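Local structure of probable LacI-family transcriptional regulator (Corynebacterium glutamicum ATCC 13032, 3BIL) at residues Gly125-Glu139 with Met146-Asp158. The protein probably binds DNA at regulatory sequences and controls transcription as a LacI-family regulator, although its own function has not been established. Sequence-based numbering, arbitrary orientation.
Sequences GIICVPNEECANQLE and MPVVLVDRELPGD
Ile126 N donates to Pro147 O over 2.9 Å, the first of four backbone hydrogen bonds that pair strands 126-128 and 148-151. Val149 lies between Ile126 and Cys128, giving its N to Ile126 O and its O to Cys128 N, and Val151 N reaches Cys128 O at 2.8 Å. This alternation, with 20° between the strand directions, identifies a parallel ladder.

Apolar side chains meet on both faces of the sheet. On one, Ile127 and Val149 run side by side, while Ile127 CG2, anti to its own backbone N, approaches Val151 CG2 to 3.6 Å. On the other, Leu150 CD2 is 4.1 Å from Cys128 SG and 3.6 Å from Pro130 CD, lying against the proline ring. Leu138 CD1 reaches the same leucine methyl from the helix, at 4.1 Å. Farther out, Leu155 CD2 packs on Ala135 CB at 3.9 Å and Glu132 CG rests on the Pro156 ring.

Arg153 and Glu132 meet the opposing segment mainly through their aliphatic parts. Arg153, extended from CG to NE, sets CD 3.8 Å from Val129 CG1 and carries its guanidinium to a salt bridge with Glu106; Glu132 likewise pairs with Arg200.

Strand 126-128, helix 135-143 and strand 148-151 thus form a beta-alpha-beta crossover in the periplasmic-binding-protein-like domain. Strands 69-73 and 163-167 flank the pair. Helices 79-94 and 296-308 pack on the Ile127 face, whereas helix 135-143 lies over the Leu150 face, where helix 108-120 also meets Ile126.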
ATOM      1  N   GLY A 125      -1.561   4.260 -25.303  1.00 77.56           N
ATOM      2  CA  GLY A 125      -1.981   5.421 -24.484  1.00 74.87           C
ATOM      3  C   GLY A 125      -1.271   5.610 -23.142  1.00 71.00           C
ATOM      4  O   GLY A 125      -0.681   4.682 -22.591  1.00 73.47           O
ATOM      5  N   ILE A 126      -1.326   6.824 -22.612  1.00 65.69           N
ATOM      6  CA  ILE A 126      -0.712   7.133 -21.322  1.00 61.89           C
ATOM      7  C   ILE A 126      -1.738   7.739 -20.375  1.00 59.69           C
ATOM      8  O   ILE A 126      -2.347   8.756 -20.698  1.00 60.05           O
ATOM      9  CB  ILE A 126       0.483   8.112 -21.472  1.00 58.15           C
ATOM     10  CG1 ILE A 126       1.642   7.426 -22.190  1.00 55.13           C
ATOM     11  CG2 ILE A 126       0.927   8.631 -20.120  1.00 55.87           C
ATOM     12  CD1 ILE A 126       2.894   8.253 -22.263  1.00 54.53           C
ATOM     13  N   ILE A 127      -1.944   7.097 -19.225  1.00 56.08           N
ATOM     14  CA  ILE A 127      -2.723   7.688 -18.135  1.00 50.40           C
ATOM     15  C   ILE A 127      -1.742   8.066 -17.063  1.00 50.02           C
ATOM     16  O   ILE A 127      -0.896   7.258 -16.665  1.00 49.27           O
ATOM     17  CB  ILE A 127      -3.728   6.727 -17.557  1.00 45.95           C
ATOM     18  CG1 ILE A 127      -4.885   6.536 -18.534  1.00 45.29           C
ATOM     19  CG2 ILE A 127      -4.232   7.253 -16.218  1.00 44.08           C
ATOM     20  CD1 ILE A 127      -5.787   5.360 -18.208  1.00 43.39           C
ATOM     21  N   CYS A 128      -1.858   9.291 -16.580  1.00 49.76           N
ATOM     22  CA  CYS A 128      -0.752   9.865 -15.838  1.00 49.76           C
ATOM     23  C   CYS A 128      -1.137  10.914 -14.780  1.00 49.58           C
ATOM     24  O   CYS A 128      -2.103  11.665 -14.961  1.00 52.18           O
ATOM     25  CB  CYS A 128       0.222  10.436 -16.855  1.00 49.78           C
ATOM     26  SG  CYS A 128       1.196  11.729 -16.233  1.00 54.80           S
ATOM     27  N   VAL A 129      -0.377  10.948 -13.678  1.00 47.78           N
ATOM     28  CA  VAL A 129      -0.540  11.951 -12.607  1.00 44.75           C
ATOM     29  C   VAL A 129       0.559  12.982 -12.751  1.00 47.97           C
ATOM     30  O   VAL A 129       1.668  12.773 -12.276  1.00 52.75           O
ATOM     31  CB  VAL A 129      -0.487  11.358 -11.165  1.00 40.47           C
ATOM     32  CG1 VAL A 129      -0.658  12.458 -10.142  1.00 37.46           C
ATOM     33  CG2 VAL A 129      -1.556  10.290 -10.954  1.00 37.44           C
ATOM     34  N   PRO A 130       0.245  14.118 -13.381  1.00 51.27           N
ATOM     35  CA  PRO A 130       1.241  15.096 -13.780  1.00 52.69           C
ATOM     36  C   PRO A 130       1.920  15.771 -12.611  1.00 55.10           C
ATOM     37  O   PRO A 130       1.241  16.228 -11.696  1.00 56.64           O
ATOM     38  CB  PRO A 130       0.412  16.147 -14.512  1.00 54.62           C
ATOM     39  CG  PRO A 130      -0.943  16.028 -13.928  1.00 56.42           C
ATOM     40  CD  PRO A 130      -1.121  14.557 -13.716  1.00 54.65           C
ATOM     41  N   ASN A 131       3.253  15.815 -12.642  1.00 58.83           N
ATOM     42  CA  ASN A 131       4.024  16.805 -11.888  1.00 62.00           C
ATOM     43  C   ASN A 131       3.899  18.124 -12.651  1.00 66.45           C
ATOM     44  O   ASN A 131       3.938  18.128 -13.887  1.00 69.74           O
ATOM     45  CB  ASN A 131       5.491  16.386 -11.810  1.00 60.56           C
ATOM     46  CG  ASN A 131       6.235  17.015 -10.625  1.00 62.65           C
ATOM     47  OD1 ASN A 131       6.436  18.238 -10.558  1.00 64.05           O
ATOM     48  ND2 ASN A 131       6.675  16.171  -9.699  1.00 62.38           N
ATOM     49  N   GLU A 132       3.729  19.239 -11.949  1.00 67.99           N
ATOM     50  CA  GLU A 132       3.588  20.530 -12.632  1.00 69.78           C
ATOM     51  C   GLU A 132       4.831  20.941 -13.410  1.00 69.75           C
ATOM     52  O   GLU A 132       4.734  21.564 -14.467  1.00 70.78           O
ATOM     53  CB  GLU A 132       3.206  21.621 -11.645  1.00 71.85           C
ATOM     54  CG  GLU A 132       1.790  21.479 -11.165  1.00 74.76           C
ATOM     55  CD  GLU A 132       1.433  22.472 -10.088  1.00 76.19           C
ATOM     56  OE1 GLU A 132       0.312  22.333  -9.541  1.00 75.98           O
ATOM     57  OE2 GLU A 132       2.259  23.376  -9.795  1.00 75.65           O
ATOM     58  N   GLU A 133       5.998  20.578 -12.888  1.00 69.88           N
ATOM     59  CA  GLU A 133       7.266  20.858 -13.549  1.00 70.68           C
ATOM     60  C   GLU A 133       7.483  20.058 -14.837  1.00 70.63           C
ATOM     61  O   GLU A 133       8.607  19.974 -15.321  1.00 71.95           O
ATOM     62  CB  GLU A 133       8.411  20.597 -12.586  1.00 73.79           C
ATOM     63  CG  GLU A 133       8.320  21.405 -11.324  1.00 80.01           C
ATOM     64  CD  GLU A 133       9.628  22.070 -11.001  1.00 83.93           C
ATOM     65  OE1 GLU A 133      10.624  21.334 -10.804  1.00 87.04           O
ATOM     66  OE2 GLU A 133       9.663  23.323 -10.963  1.00 84.68           O
ATOM     67  N   CYS A 134       6.408  19.485 -15.385  1.00 70.06           N
ATOM     68  CA  CYS A 134       6.444  18.651 -16.596  1.00 68.39           C
ATOM     69  C   CYS A 134       5.357  19.089 -17.556  1.00 67.02           C
ATOM     70  O   CYS A 134       5.054  18.390 -18.530  1.00 65.39           O
ATOM     71  CB  CYS A 134       6.224  17.165 -16.265  1.00 69.50           C
ATOM     72  SG  CYS A 134       7.636  16.304 -15.551  1.00 74.00           S
ATOM     73  N   ALA A 135       4.760  20.241 -17.267  1.00 66.74           N
ATOM     74  CA  ALA A 135       3.658  20.761 -18.062  1.00 67.97           C
ATOM     75  C   ALA A 135       4.011  20.848 -19.557  1.00 68.59           C
ATOM     76  O   ALA A 135       3.191  20.522 -20.415  1.00 67.44           O
ATOM     77  CB  ALA A 135       3.214  22.119 -17.516  1.00 68.02           C
ATOM     78  N   ASN A 136       5.245  21.263 -19.854  1.00 70.29           N
ATOM     79  CA  ASN A 136       5.691  21.441 -21.238  1.00 71.47           C
ATOM     80  C   ASN A 136       5.772  20.133 -22.039  1.00 70.79           C
ATOM     81  O   ASN A 136       5.117  20.005 -23.082  1.00 70.62           O
ATOM     82  CB  ASN A 136       7.015  22.223 -21.294  1.00 71.38           C
ATOM     83  CG  ASN A 136       6.863  23.686 -20.860  1.00 72.87           C
ATOM     84  OD1 ASN A 136       5.750  24.208 -20.706  1.00 73.41           O
ATOM     85  ND2 ASN A 136       7.992  24.351 -20.656  1.00 72.79           N
ATOM     86  N   GLN A 137       6.543  19.164 -21.542  1.00 69.36           N
ATOM     87  CA  GLN A 137       6.728  17.890 -22.243  1.00 69.46           C
ATOM     88  C   GLN A 137       5.415  17.189 -22.445  1.00 69.61           C
ATOM     89  O   GLN A 137       5.238  16.481 -23.438  1.00 70.98           O
ATOM     90  CB  GLN A 137       7.612  16.943 -21.458  1.00 69.69           C
ATOM     91  CG  GLN A 137       8.574  17.608 -20.517  1.00 70.39           C
ATOM     92  CD  GLN A 137       9.321  16.586 -19.704  1.00 71.56           C
ATOM     93  OE1 GLN A 137       9.545  15.456 -20.161  1.00 71.38           O
ATOM     94  NE2 GLN A 137       9.714  16.964 -18.486  1.00 72.94           N
ATOM     95  N   LEU A 138       4.513  17.378 -21.482  1.00 70.38           N
ATOM     96  CA  LEU A 138       3.198  16.731 -21.473  1.00 71.79           C
ATOM     97  C   LEU A 138       2.276  17.303 -22.545  1.00 74.80           C
ATOM     98  O   LEU A 138       1.366  16.612 -23.003  1.00 76.71           O
ATOM     99  CB  LEU A 138       2.523  16.812 -20.078  1.00 67.34           C
ATOM    100  CG  LEU A 138       2.787  15.760 -18.984  1.00 61.99           C
ATOM    101  CD1 LEU A 138       2.304  16.251 -17.655  1.00 59.26           C
ATOM    102  CD2 LEU A 138       2.154  14.419 -19.299  1.00 60.60           C
ATOM    103  N   GLU A 139       2.510  18.557 -22.935  1.00 77.71           N
ATOM    104  CA  GLU A 139       1.726  19.192 -23.989  1.00 79.84           C
ATOM    105  C   GLU A 139       2.190  18.695 -25.350  1.00 79.26           C
ATOM    106  O   GLU A 139       1.376  18.302 -26.185  1.00 75.69           O
ATOM    107  CB  GLU A 139       1.854  20.705 -23.905  1.00 83.07           C
ATOM    108  CG  GLU A 139       0.525  21.420 -23.953  1.00 87.78           C
ATOM    109  CD  GLU A 139      -0.205  21.371 -22.616  1.00 91.10           C
ATOM    110  OE1 GLU A 139      -0.431  22.448 -22.010  1.00 92.29           O
ATOM    111  OE2 GLU A 139      -0.550  20.257 -22.164  1.00 92.51           O
ATOM    112  N   MET A 146       0.459  11.258 -29.197  1.00 63.35           N
ATOM    113  CA  MET A 146       0.252  10.357 -28.064  1.00 64.90           C
ATOM    114  C   MET A 146      -1.081  10.687 -27.385  1.00 64.58           C
ATOM    115  O   MET A 146      -1.237  11.816 -26.906  1.00 66.26           O
ATOM    116  CB  MET A 146       1.396  10.517 -27.040  1.00 62.67           C
ATOM    117  CG  MET A 146       2.052   9.219 -26.574  1.00 60.23           C
ATOM    118  SD  MET A 146       0.988   7.775 -26.436  1.00 59.71           S
ATOM    119  CE  MET A 146       2.294   6.561 -26.434  1.00 61.04           C
ATOM    120  N   PRO A 147      -2.057   9.738 -27.376  1.00 63.38           N
ATOM    121  CA  PRO A 147      -3.201   9.899 -26.444  1.00 63.21           C
ATOM    122  C   PRO A 147      -2.765   9.900 -24.942  1.00 65.55           C
ATOM    123  O   PRO A 147      -2.325   8.857 -24.423  1.00 65.48           O
ATOM    124  CB  PRO A 147      -4.111   8.703 -26.764  1.00 59.93           C
ATOM    125  CG  PRO A 147      -3.636   8.160 -28.084  1.00 59.01           C
ATOM    126  CD  PRO A 147      -2.188   8.528 -28.216  1.00 61.82           C
ATOM    127  N   VAL A 148      -2.862  11.079 -24.300  1.00 63.86           N
ATOM    128  CA  VAL A 148      -2.581  11.311 -22.873  1.00 62.31           C
ATOM    129  C   VAL A 148      -3.868  11.622 -22.109  1.00 61.96           C
ATOM    130  O   VAL A 148      -4.800  12.230 -22.651  1.00 63.72           O
ATOM    131  CB  VAL A 148      -1.596  12.500 -22.636  1.00 64.53           C
ATOM    132  CG1 VAL A 148      -0.150  12.048 -22.651  1.00 64.11           C
ATOM    133  CG2 VAL A 148      -1.815  13.616 -23.663  1.00 65.89           C
ATOM    134  N   VAL A 149      -3.906  11.179 -20.852  1.00 60.00           N
ATOM    135  CA  VAL A 149      -4.981  11.466 -19.903  1.00 52.75           C
ATOM    136  C   VAL A 149      -4.319  11.739 -18.569  1.00 49.81           C
ATOM    137  O   VAL A 149      -3.451  10.983 -18.133  1.00 51.57           O
ATOM    138  CB  VAL A 149      -5.946  10.269 -19.726  1.00 54.19           C
ATOM    139  CG1 VAL A 149      -7.027  10.610 -18.724  1.00 51.78           C
ATOM    140  CG2 VAL A 149      -6.592   9.875 -21.045  1.00 54.02           C
ATOM    141  N   LEU A 150      -4.715  12.820 -17.920  1.00 47.64           N
ATOM    142  CA  LEU A 150      -4.224  13.117 -16.584  1.00 43.83           C
ATOM    143  C   LEU A 150      -5.285  12.723 -15.545  1.00 44.50           C
ATOM    144  O   LEU A 150      -6.501  12.846 -15.797  1.00 39.52           O
ATOM    145  CB  LEU A 150      -3.846  14.593 -16.449  1.00 45.55           C
ATOM    146  CG  LEU A 150      -2.856  15.198 -17.455  1.00 46.54           C
ATOM    147  CD1 LEU A 150      -2.842  16.694 -17.317  1.00 45.45           C
ATOM    148  CD2 LEU A 150      -1.429  14.660 -17.295  1.00 46.96           C
ATOM    149  N   VAL A 151      -4.818  12.212 -14.400  1.00 42.52           N
ATOM    150  CA  VAL A 151      -5.705  11.768 -13.322  1.00 41.29           C
ATOM    151  C   VAL A 151      -5.307  12.313 -11.978  1.00 41.91           C
ATOM    152  O   VAL A 151      -4.100  12.467 -11.687  1.00 43.27           O
ATOM    153  CB  VAL A 151      -5.755  10.220 -13.169  1.00 40.90           C
ATOM    154  CG1 VAL A 151      -6.836   9.664 -13.990  1.00 42.98           C
ATOM    155  CG2 VAL A 151      -4.421   9.572 -13.525  1.00 41.08           C
ATOM    156  N   ASP A 152      -6.321  12.542 -11.135  1.00 42.59           N
ATOM    157  CA  ASP A 152      -6.127  13.012  -9.756  1.00 45.10           C
ATOM    158  C   ASP A 152      -5.599  14.465  -9.637  1.00 43.98           C
ATOM    159  O   ASP A 152      -6.191  15.255  -8.922  1.00 45.08           O
ATOM    160  CB  ASP A 152      -5.231  12.046  -8.958  1.00 46.75           C
ATOM    161  CG  ASP A 152      -5.413  12.189  -7.467  1.00 50.54           C
ATOM    162  OD1 ASP A 152      -4.398  12.403  -6.782  1.00 51.11           O
ATOM    163  OD2 ASP A 152      -6.575  12.085  -6.981  1.00 51.09           O
ATOM    164  N   ARG A 153      -4.508  14.793 -10.334  1.00 43.04           N
ATOM    165  CA  ARG A 153      -3.927  16.136 -10.344  1.00 45.70           C
ATOM    166  C   ARG A 153      -4.096  16.824 -11.683  1.00 49.51           C
ATOM    167  O   ARG A 153      -4.042  16.187 -12.730  1.00 51.68           O
ATOM    168  CB  ARG A 153      -2.451  16.094 -10.007  1.00 42.59           C
ATOM    169  CG  ARG A 153      -2.192  15.774  -8.598  1.00 41.79           C
ATOM    170  CD  ARG A 153      -0.710  15.758  -8.329  1.00 44.80           C
ATOM    171  NE  ARG A 153      -0.424  15.150  -7.030  1.00 45.28           N
ATOM    172  CZ  ARG A 153       0.755  14.655  -6.666  1.00 45.31           C
ATOM    173  NH1 ARG A 153       1.792  14.706  -7.498  1.00 46.58           N
ATOM    174  NH2 ARG A 153       0.899  14.110  -5.464  1.00 44.43           N
ATOM    175  N   GLU A 154      -4.279  18.138 -11.629  1.00 54.79           N
ATOM    176  CA  GLU A 154      -4.589  18.963 -12.792  1.00 57.78           C
ATOM    177  C   GLU A 154      -3.398  19.862 -13.134  1.00 60.28           C
ATOM    178  O   GLU A 154      -2.733  20.398 -12.238  1.00 60.68           O
ATOM    179  CB  GLU A 154      -5.805  19.858 -12.495  1.00 61.10           C
ATOM    180  CG  GLU A 154      -7.160  19.361 -12.986  1.00 65.08           C
ATOM    181  CD  GLU A 154      -8.088  20.502 -13.495  1.00 68.88           C
ATOM    182  OE1 GLU A 154      -9.252  20.221 -13.884  1.00 70.81           O
ATOM    183  OE2 GLU A 154      -7.671  21.681 -13.515  1.00 69.75           O
ATOM    184  N   LEU A 155      -3.139  20.034 -14.431  1.00 62.56           N
ATOM    185  CA  LEU A 155      -2.163  21.018 -14.899  1.00 61.77           C
ATOM    186  C   LEU A 155      -2.659  22.408 -14.553  1.00 61.12           C
ATOM    187  O   LEU A 155      -3.828  22.707 -14.784  1.00 56.37           O
ATOM    188  CB  LEU A 155      -1.969  20.913 -16.408  1.00 64.50           C
ATOM    189  CG  LEU A 155      -1.123  19.789 -17.013  1.00 64.11           C
ATOM    190  CD1 LEU A 155      -1.087  19.982 -18.524  1.00 63.75           C
ATOM    191  CD2 LEU A 155       0.289  19.739 -16.432  1.00 62.19           C
ATOM    192  N   PRO A 156      -1.769  23.265 -14.005  1.00 64.62           N
ATOM    193  CA  PRO A 156      -2.214  24.536 -13.425  1.00 66.25           C
ATOM    194  C   PRO A 156      -2.768  25.569 -14.418  1.00 69.31           C
ATOM    195  O   PRO A 156      -3.302  26.580 -13.965  1.00 70.56           O
ATOM    196  CB  PRO A 156      -0.955  25.070 -12.724  1.00 63.65           C
ATOM    197  CG  PRO A 156       0.180  24.454 -13.464  1.00 62.63           C
ATOM    198  CD  PRO A 156      -0.302  23.102 -13.907  1.00 63.13           C
ATOM    199  N   GLY A 157      -2.683  25.331 -15.732  1.00 71.71           N
ATOM    200  CA  GLY A 157      -3.062  26.382 -16.702  1.00 76.90           C
ATOM    201  C   GLY A 157      -3.873  26.065 -17.954  1.00 79.75           C
ATOM    202  O   GLY A 157      -5.049  25.702 -17.862  1.00 78.39           O
ATOM    203  N   ASP A 158      -3.233  26.241 -19.119  1.00 82.68           N
ATOM    204  CA  ASP A 158      -3.823  26.012 -20.458  1.00 86.62           C
ATOM    205  C   ASP A 158      -4.758  24.796 -20.513  1.00 87.72           C
ATOM    206  O   ASP A 158      -5.980  24.944 -20.562  1.00 88.20           O
ATOM    207  CB  ASP A 158      -2.720  25.850 -21.535  1.00 88.88           C
ATOM    208  CG  ASP A 158      -1.982  27.169 -21.875  1.00 90.79           C
ATOM    209  OD1 ASP A 158      -2.010  28.125 -21.071  1.00 92.13           O
ATOM    210  OD2 ASP A 158      -1.348  27.242 -22.955  1.00 90.38           O
TER